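Local coordinates for organic hydroperoxide resistance protein (Legionella pneumophila, PDB 6MJN) that probably reduces organic hydroperoxides through active-site cysteine redox chemistry, as in other members of the OsmC/Ohr family, protecting the bacterium from peroxide stress, at residues 70-75 with 118-123. Residues are numbered along the deposited sequence; the frame is centred on the assembly and turned at random.
Sequences RHVANV and EALVAK
Val72 and Lys123 mark the nearest backbone approach of two helical segments, 70-75 and 118-123, whose axes come within 9.3 Å and cross at 113°, so the two helices cross steeply, only slightly toward antiparallel. The pair illustrates how helices can meet through hydrocarbon: between these two segments the contact is made by apolar packing, without a hydrogen bond, and Val72 and Leu120 make up most of it, with Val72 contributing the larger share. Val72 aims its side chain at the partner helix, and its CG1, anti to the backbone N (chi1 169°), is the branch that reaches across. There it lies 3.5 Å from CD1 of Leu120, close methyl-to-methyl packing in which the two side chains pass one another running opposite ways. Leu120 starts out along the flank of its own helix; with CG turned away from the backbone N, its CD1 branch comes back into the interface. That same CD1 also sits by the backbone at Ala73, 3.9 Å from its N, with the CB of Ala73 a looser neighbour at 4.3 Å. Lys123 closes the outer margin, its chain lying crosswise to Val72. Its CB stands 3.9 Å from CG1 of Val72 and its CD 4.1 Å from the same methyl, so the aliphatic stem shields the valine while the amino end turns off from segment 70-75. Leu80 also meets both Ala73 and Leu120, and Ile69 touches Leu120 and Val121. Val121, pointing away from segment 70-75, packs onto strands 99-110 and 140-146 as well as onto Phe65. The contact thus joins the C-terminal part of the long helix 53-76 to the shorter helix 114-125, which packs on the sheet, a layering consistent with the alpha/beta fold of OsmC-like proteins.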
ATOM      1  N   ARG B  70       7.630 -16.406   5.368  1.00 37.65           N
ATOM      2  CA  ARG B  70       8.004 -17.617   4.644  1.00 44.42           C
ATOM      3  C   ARG B  70       9.456 -17.551   4.180  1.00 41.82           C
ATOM      4  O   ARG B  70      10.167 -18.562   4.207  1.00 43.30           O
ATOM      5  CB  ARG B  70       7.057 -17.845   3.462  1.00 43.94           C
ATOM      6  CG  ARG B  70       5.628 -18.135   3.884  1.00 43.97           C
ATOM      7  CD  ARG B  70       4.740 -18.543   2.722  1.00 52.66           C
ATOM      8  NE  ARG B  70       3.338 -18.664   3.121  1.00 53.19           N
ATOM      9  CZ  ARG B  70       2.760 -19.800   3.513  1.00 57.02           C
ATOM     10  NH1 ARG B  70       3.456 -20.931   3.562  1.00 56.47           N
ATOM     11  NH2 ARG B  70       1.475 -19.803   3.858  1.00 58.69           N
ATOM     12  N   HIS B  71       9.926 -16.361   3.791  1.00 39.95           N
ATOM     13  CA  HIS B  71      11.296 -16.239   3.291  1.00 40.80           C
ATOM     14  C   HIS B  71      12.317 -16.460   4.407  1.00 42.55           C
ATOM     15  O   HIS B  71      13.284 -17.213   4.240  1.00 44.47           O
ATOM     16  CB  HIS B  71      11.490 -14.864   2.639  1.00 42.70           C
ATOM     17  CG  HIS B  71      12.916 -14.552   2.302  1.00 54.62           C
ATOM     18  ND1 HIS B  71      13.538 -15.041   1.174  1.00 59.13           N
ATOM     19  CD2 HIS B  71      13.846 -13.807   2.949  1.00 53.17           C
ATOM     20  CE1 HIS B  71      14.788 -14.610   1.138  1.00 61.28           C
ATOM     21  NE2 HIS B  71      15.002 -13.866   2.207  1.00 58.00           N
ATOM     22  N   VAL B  72      12.122 -15.803   5.552  1.00 39.40           N
ATOM     23  CA  VAL B  72      13.042 -15.988   6.669  1.00 41.52           C
ATOM     24  C   VAL B  72      13.068 -17.450   7.109  1.00 43.93           C
ATOM     25  O   VAL B  72      14.132 -18.009   7.391  1.00 45.81           O
ATOM     26  CB  VAL B  72      12.658 -15.054   7.833  1.00 41.82           C
ATOM     27  CG1 VAL B  72      13.438 -15.421   9.097  1.00 42.05           C
ATOM     28  CG2 VAL B  72      12.916 -13.617   7.452  1.00 46.10           C
ATOM     29  N   ALA B  73      11.906 -18.098   7.159  1.00 38.70           N
ATOM     30  CA  ALA B  73      11.865 -19.484   7.618  1.00 40.08           C
ATOM     31  C   ALA B  73      12.618 -20.399   6.664  1.00 46.05           C
ATOM     32  O   ALA B  73      13.283 -21.348   7.096  1.00 47.01           O
ATOM     33  CB  ALA B  73      10.416 -19.948   7.772  1.00 45.40           C
ATOM     34  N   ASN B  74      12.522 -20.120   5.361  1.00 46.94           N
ATOM     35  CA  ASN B  74      13.236 -20.919   4.374  1.00 56.55           C
ATOM     36  C   ASN B  74      14.742 -20.733   4.517  1.00 58.85           C
ATOM     37  O   ASN B  74      15.503 -21.707   4.516  1.00 58.69           O
ATOM     38  CB  ASN B  74      12.760 -20.540   2.969  1.00 54.55           C
ATOM     39  N   VAL B  75      15.185 -19.478   4.656  1.00 58.24           N
ATOM     40  CA  VAL B  75      16.608 -19.185   4.813  1.00 63.10           C
ATOM     41  C   VAL B  75      17.150 -19.802   6.098  1.00 58.41           C
ATOM     42  O   VAL B  75      18.245 -20.379   6.115  1.00 64.10           O
ATOM     43  CB  VAL B  75      16.844 -17.662   4.773  1.00 65.46           C
ATOM     44  CG1 VAL B  75      18.249 -17.327   5.234  1.00 69.04           C
ATOM     45  CG2 VAL B  75      16.610 -17.137   3.380  1.00 62.85           C
ATOM     46  N   GLU B 118       7.650 -15.892  17.782  1.00 31.24           N
ATOM     47  CA  GLU B 118       7.879 -14.472  18.044  1.00 32.64           C
ATOM     48  C   GLU B 118       9.199 -14.009  17.447  1.00 44.29           C
ATOM     49  O   GLU B 118       9.286 -12.899  16.907  1.00 36.62           O
ATOM     50  CB  GLU B 118       7.824 -14.192  19.547  1.00 36.07           C
ATOM     51  CG  GLU B 118       6.436 -14.475  20.083  1.00 37.81           C
ATOM     52  CD  GLU B 118       6.254 -14.250  21.554  1.00 52.60           C
ATOM     53  OE1 GLU B 118       7.245 -14.296  22.316  1.00 64.70           O
ATOM     54  OE2 GLU B 118       5.086 -14.052  21.941  1.00 58.26           O
ATOM     55  N   ALA B 119      10.239 -14.842  17.529  1.00 39.33           N
ATOM     56  CA  ALA B 119      11.524 -14.465  16.942  1.00 44.21           C
ATOM     57  C   ALA B 119      11.460 -14.444  15.416  1.00 42.33           C
ATOM     58  O   ALA B 119      12.098 -13.601  14.768  1.00 37.57           O
ATOM     59  CB  ALA B 119      12.616 -15.422  17.422  1.00 42.72           C
ATOM     60  N   LEU B 120      10.725 -15.385  14.822  1.00 36.17           N
ATOM     61  CA  LEU B 120      10.623 -15.428  13.368  1.00 39.60           C
ATOM     62  C   LEU B 120       9.899 -14.199  12.836  1.00 36.71           C
ATOM     63  O   LEU B 120      10.341 -13.583  11.854  1.00 38.22           O
ATOM     64  CB  LEU B 120       9.908 -16.716  12.950  1.00 37.68           C
ATOM     65  CG  LEU B 120       9.364 -16.861  11.530  1.00 42.61           C
ATOM     66  CD1 LEU B 120      10.439 -16.630  10.480  1.00 47.15           C
ATOM     67  CD2 LEU B 120       8.784 -18.252  11.382  1.00 44.81           C
ATOM     68  N   VAL B 121       8.789 -13.829  13.475  1.00 33.98           N
ATOM     69  CA  VAL B 121       8.036 -12.648  13.064  1.00 31.09           C
ATOM     70  C   VAL B 121       8.891 -11.397  13.197  1.00 36.74           C
ATOM     71  O   VAL B 121       8.863 -10.516  12.326  1.00 33.64           O
ATOM     72  CB  VAL B 121       6.730 -12.564  13.881  1.00 31.40           C
ATOM     73  CG1 VAL B 121       6.121 -11.146  13.837  1.00 37.40           C
ATOM     74  CG2 VAL B 121       5.763 -13.630  13.376  1.00 31.97           C
ATOM     75  N   ALA B 122       9.685 -11.303  14.270  1.00 32.52           N
ATOM     76  CA  ALA B 122      10.551 -10.138  14.436  1.00 38.50           C
ATOM     77  C   ALA B 122      11.539 -10.011  13.284  1.00 42.43           C
ATOM     78  O   ALA B 122      11.803  -8.901  12.804  1.00 40.57           O
ATOM     79  CB  ALA B 122      11.298 -10.211  15.768  1.00 40.83           C
ATOM     80  N   LYS B 123      12.116 -11.134  12.845  1.00 40.74           N
ATOM     81  CA  LYS B 123      13.054 -11.099  11.727  1.00 40.83           C
ATOM     82  C   LYS B 123      12.352 -10.737  10.429  1.00 37.22           C
ATOM     83  O   LYS B 123      12.905  -9.993   9.607  1.00 41.20           O
ATOM     84  CB  LYS B 123      13.753 -12.451  11.581  1.00 46.32           C
ATOM     85  CG  LYS B 123      14.703 -12.804  12.699  1.00 50.43           C
ATOM     86  CD  LYS B 123      15.463 -14.080  12.348  1.00 59.44           C
ATOM     87  CE  LYS B 123      16.184 -14.677  13.549  1.00 65.45           C
ATOM     88  NZ  LYS B 123      15.220 -15.253  14.512  1.00 69.26           N
TER